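Penicillin binding protein transpeptidase domain protein (Escherichia coli, PDB 4BJQ) belongs to the penicillin-binding protein family, the model covering a small helix-and-strand domain of 78 residues that assembles as a pair of chains. Local coordinates at residues A[24-27]-A[28-32]; A[32-35]-A[36-39]. All coordinates share one frame; numbering follows the deposited sequence.

Contact 1. Residues A[24-27]-A[28-32]; sequences KALA and NALNI
Leu26 and Leu30, one turn apart on helix 19-30, make the apolar side-chain contact here. Their side chains run next to each other in the same direction, and CD1 of Leu26 meets CD1 of Leu30 at 3.6 Å. Different first torsions bring the two branches together: CG of Leu26 lies opposite the backbone N (chi1 175°), whereas CG of Leu30 lies beside it (chi1 -70°). Both leucines also rest on Ile64 of helix 58-66, and Ala25 and Ala29 touch Tyr63 of that helix.

Backbone bonds form the second group. Asn28 N donates to Lys24 O over 3.0 Å, almost straight, while Ala29 N reaches Ala25 O at 3.1 Å and Leu30 N reaches Leu26 O at 3.0 Å. Then the pattern changes. Ala27 O accepts from Ile32 N at 3.1 Å, five residues on, with a weak further bond from Leu30 N. Ala27 CB sits 3.2 Å from Ile32 O, a close approach that accompanies the chain's turn back over the last helical turn.

Asn31, with its positive phi of 54°, makes that reversal; together with the bonds Ile32 N to Ala27 O and Asn31 N to Asn28 O it identifies a Schellman motif ending helix 19-30.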
loop_
_atom_site.group_PDB
_atom_site.type_symbol
_atom_site.label_atom_id
_atom_site.label_comp_id
_atom_site.label_asym_id
_atom_site.label_seq_id
_atom_site.Cartn_x
_atom_site.Cartn_y
_atom_site.Cartn_z
ATOM N N LYS A 24 9.507 4.590 0.444
ATOM C CA LYS A 24 10.724 5.251 0.935
ATOM C C LYS A 24 11.916 4.967 0.029
ATOM O O LYS A 24 12.675 5.868 -0.289
ATOM C CB LYS A 24 11.078 4.773 2.341
ATOM C CG LYS A 24 10.296 5.433 3.444
ATOM C CD LYS A 24 10.565 4.723 4.778
ATOM C CE LYS A 24 9.352 4.844 5.703
ATOM N NZ LYS A 24 8.905 6.279 5.848
ATOM N N ALA A 25 12.078 3.714 -0.378
ATOM C CA ALA A 25 13.169 3.360 -1.276
ATOM C C ALA A 25 13.095 4.099 -2.628
ATOM O O ALA A 25 14.136 4.479 -3.166
ATOM C CB ALA A 25 13.253 1.846 -1.466
ATOM N N LEU A 26 11.880 4.297 -3.168
ATOM C CA LEU A 26 11.708 5.058 -4.407
ATOM C C LEU A 26 12.157 6.507 -4.180
ATOM O O LEU A 26 12.939 7.049 -4.962
ATOM C CB LEU A 26 10.251 5.011 -4.928
ATOM C CG LEU A 26 9.856 5.858 -6.163
ATOM C CD1 LEU A 26 10.668 5.496 -7.386
ATOM C CD2 LEU A 26 8.356 5.764 -6.504
ATOM N N ALA A 27 11.656 7.116 -3.110
ATOM C CA ALA A 27 11.968 8.501 -2.790
ATOM C C ALA A 27 13.478 8.740 -2.641
ATOM O O ALA A 27 14.005 9.671 -3.251
ATOM C CB ALA A 27 11.211 8.942 -1.545
ATOM N N ASN A 28 14.150 7.903 -1.838
ATOM C CA ASN A 28 15.601 7.946 -1.648
ATOM C C ASN A 28 16.377 7.814 -2.963
ATOM O O ASN A 28 17.286 8.597 -3.235
ATOM C CB ASN A 28 16.074 6.823 -0.708
ATOM C CG ASN A 28 15.491 6.914 0.693
ATOM O OD1 ASN A 28 14.969 7.955 1.118
ATOM N ND2 ASN A 28 15.600 5.815 1.436
ATOM N N ALA A 29 16.015 6.819 -3.771
ATOM C CA ALA A 29 16.652 6.596 -5.070
ATOM C C ALA A 29 16.532 7.800 -6.004
ATOM O O ALA A 29 17.463 8.116 -6.749
ATOM C CB ALA A 29 16.093 5.354 -5.733
ATOM N N LEU A 30 15.393 8.476 -5.967
ATOM C CA LEU A 30 15.183 9.635 -6.835
ATOM C C LEU A 30 15.669 10.951 -6.189
ATOM O O LEU A 30 15.735 11.994 -6.855
ATOM C CB LEU A 30 13.715 9.724 -7.258
ATOM C CG LEU A 30 13.197 8.664 -8.238
ATOM C CD1 LEU A 30 11.675 8.781 -8.444
ATOM C CD2 LEU A 30 13.934 8.746 -9.594
ATOM N N ASN A 31 16.023 10.881 -4.902
ATOM C CA ASN A 31 16.378 12.064 -4.079
ATOM C C ASN A 31 15.282 13.138 -4.121
ATOM O O ASN A 31 15.544 14.338 -4.283
ATOM C CB ASN A 31 17.772 12.625 -4.440
ATOM C CG ASN A 31 18.381 13.509 -3.328
ATOM O OD1 ASN A 31 18.528 13.096 -2.180
ATOM N ND2 ASN A 31 18.769 14.712 -3.693
ATOM N N ILE A 32 14.047 12.671 -4.016
ATOM C CA ILE A 32 12.889 13.520 -3.836
ATOM C C ILE A 32 12.331 13.175 -2.456
ATOM O O ILE A 32 11.932 12.015 -2.226
ATOM C CB ILE A 32 11.795 13.252 -4.910
ATOM C CG1 ILE A 32 12.352 13.425 -6.332
ATOM C CG2 ILE A 32 10.603 14.197 -4.706
ATOM C CD1 ILE A 32 11.436 12.850 -7.447
#

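Contact 2. Residues A[32-35]-A[36-39]; sequences IPLD and QLSA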
loop_
_atom_site.group_PDB
_atom_site.type_symbol
_atom_site.label_atom_id
_atom_site.label_comp_id
_atom_site.label_asym_id
_atom_site.label_seq_id
_atom_site.Cartn_x
_atom_site.Cartn_y
_atom_site.Cartn_z
ATOM N N ILE A 32 14.047 12.671 -4.016
ATOM C CA ILE A 32 12.889 13.520 -3.836
ATOM C C ILE A 32 12.331 13.175 -2.456
ATOM O O ILE A 32 11.932 12.015 -2.226
ATOM C CB ILE A 32 11.795 13.252 -4.910
ATOM C CG1 ILE A 32 12.352 13.425 -6.332
ATOM C CG2 ILE A 32 10.603 14.197 -4.706
ATOM C CD1 ILE A 32 11.436 12.850 -7.447
ATOM N N PRO A 33 12.314 14.160 -1.531
ATOM C CA PRO A 33 11.671 13.969 -0.227
ATOM C C PRO A 33 10.310 13.266 -0.390
ATOM O O PRO A 33 9.577 13.562 -1.334
ATOM C CB PRO A 33 11.484 15.399 0.282
ATOM C CG PRO A 33 12.660 16.153 -0.306
ATOM C CD PRO A 33 12.935 15.497 -1.656
ATOM N N LEU A 34 9.993 12.335 0.500
ATOM C CA LEU A 34 8.754 11.559 0.372
ATOM C C LEU A 34 7.536 12.475 0.326
ATOM O O LEU A 34 6.620 12.255 -0.463
ATOM C CB LEU A 34 8.621 10.549 1.514
ATOM C CG LEU A 34 7.626 9.387 1.328
ATOM C CD1 LEU A 34 7.956 8.523 0.140
ATOM C CD2 LEU A 34 7.598 8.542 2.582
ATOM N N ASP A 35 7.559 13.515 1.161
ATOM C CA ASP A 35 6.483 14.496 1.231
ATOM C C ASP A 35 6.258 15.212 -0.095
ATOM O O ASP A 35 5.114 15.502 -0.454
ATOM C CB ASP A 35 6.771 15.524 2.329
ATOM C CG ASP A 35 6.699 14.928 3.712
ATOM O OD1 ASP A 35 6.113 13.833 3.866
ATOM O OD2 ASP A 35 7.230 15.560 4.648
ATOM N N GLN A 36 7.343 15.503 -0.812
ATOM C CA GLN A 36 7.232 16.118 -2.137
ATOM C C GLN A 36 6.645 15.128 -3.130
ATOM O O GLN A 36 5.775 15.474 -3.933
ATOM C CB GLN A 36 8.600 16.574 -2.655
ATOM C CG GLN A 36 8.952 18.019 -2.367
ATOM C CD GLN A 36 10.346 18.395 -2.871
ATOM O OE1 GLN A 36 10.760 18.002 -3.971
ATOM N NE2 GLN A 36 11.076 19.163 -2.062
ATOM N N LEU A 37 7.151 13.901 -3.073
ATOM C CA LEU A 37 6.728 12.828 -3.977
ATOM C C LEU A 37 5.236 12.557 -3.815
ATOM O O LEU A 37 4.505 12.495 -4.804
ATOM C CB LEU A 37 7.542 11.572 -3.696
ATOM C CG LEU A 37 7.397 10.322 -4.569
ATOM C CD1 LEU A 37 7.726 10.640 -6.018
ATOM C CD2 LEU A 37 8.321 9.220 -4.029
ATOM N N SER A 38 4.803 12.418 -2.559
ATOM C CA SER A 38 3.393 12.214 -2.211
ATOM C C SER A 38 2.512 13.365 -2.660
ATOM O O SER A 38 1.469 13.131 -3.261
ATOM C CB SER A 38 3.217 12.006 -0.707
ATOM O OG SER A 38 3.927 10.858 -0.295
ATOM N N ALA A 39 2.933 14.595 -2.361
ATOM C CA ALA A 39 2.193 15.795 -2.751
ATOM C C ALA A 39 1.928 15.833 -4.258
ATOM O O ALA A 39 0.803 16.082 -4.681
ATOM C CB ALA A 39 2.927 17.061 -2.297
#
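Contact 2 is a local contact at the surface, chiefly between residues three and four apart, where the loop after helix 19-30 becomes the first turn of helix 34-42, with Pro33 at the N-cap position. Ile32, just ahead of the cap, lays CG2 over the new turn, 3.7 Å from Gln36 CB, the two side chains crossing at about a right angle. CG2 stands opposite the backbone N and CG1 beside it (chi1 -57°), which leaves the CG2 methyl facing the helix.

Gln36 has an extended chain beyond CG and runs alongside the proline ring, with NE2 3.8 Å from Pro33 CG. The cap carbonyl, Pro33 O, takes the first helical bond from Leu37 N at 3.0 Å, and Gln36 N adds a weak one. Two residues on, Ala39 N donates to Asp35 O.

Leu34 and Leu37 meet through Leu34 CD1 and Leu37 CD2 at 4.2 Å, and both touch Ala27 of helix 19-30. Ser38, by contrast, packs on Ile17 of the second subunit. Two donors of that serine grip Leu34 O: Ser38 N at 2.8 Å, nearly in line with the carbonyl, and Ser38 OG at 3.0 Å, approaching from above the carbonyl plane.

How the contacts relate
The two contacts illustrate how one helix ends and the next begins within a few residues. Contact 1 comes first in the chain, on the last turns of helix 19-30; contact 2 follows on the opening turns of helix 34-42, and Ile32 belongs to both. Their centres are about 9 Å apart, on the same side of the chain's centre. The short connection sets the start of the second helix against the end of the first: Ala27 CB touches Leu34 CD1 at 3.7 Å and Leu37 CD2 at 3.8 Å. Helix 19-30 packs against helix 58-66 through Ala25, Leu26, Ala29 and Leu30, and against helix 34-42 through Ala27, while helix 34-42 also meets the second subunit.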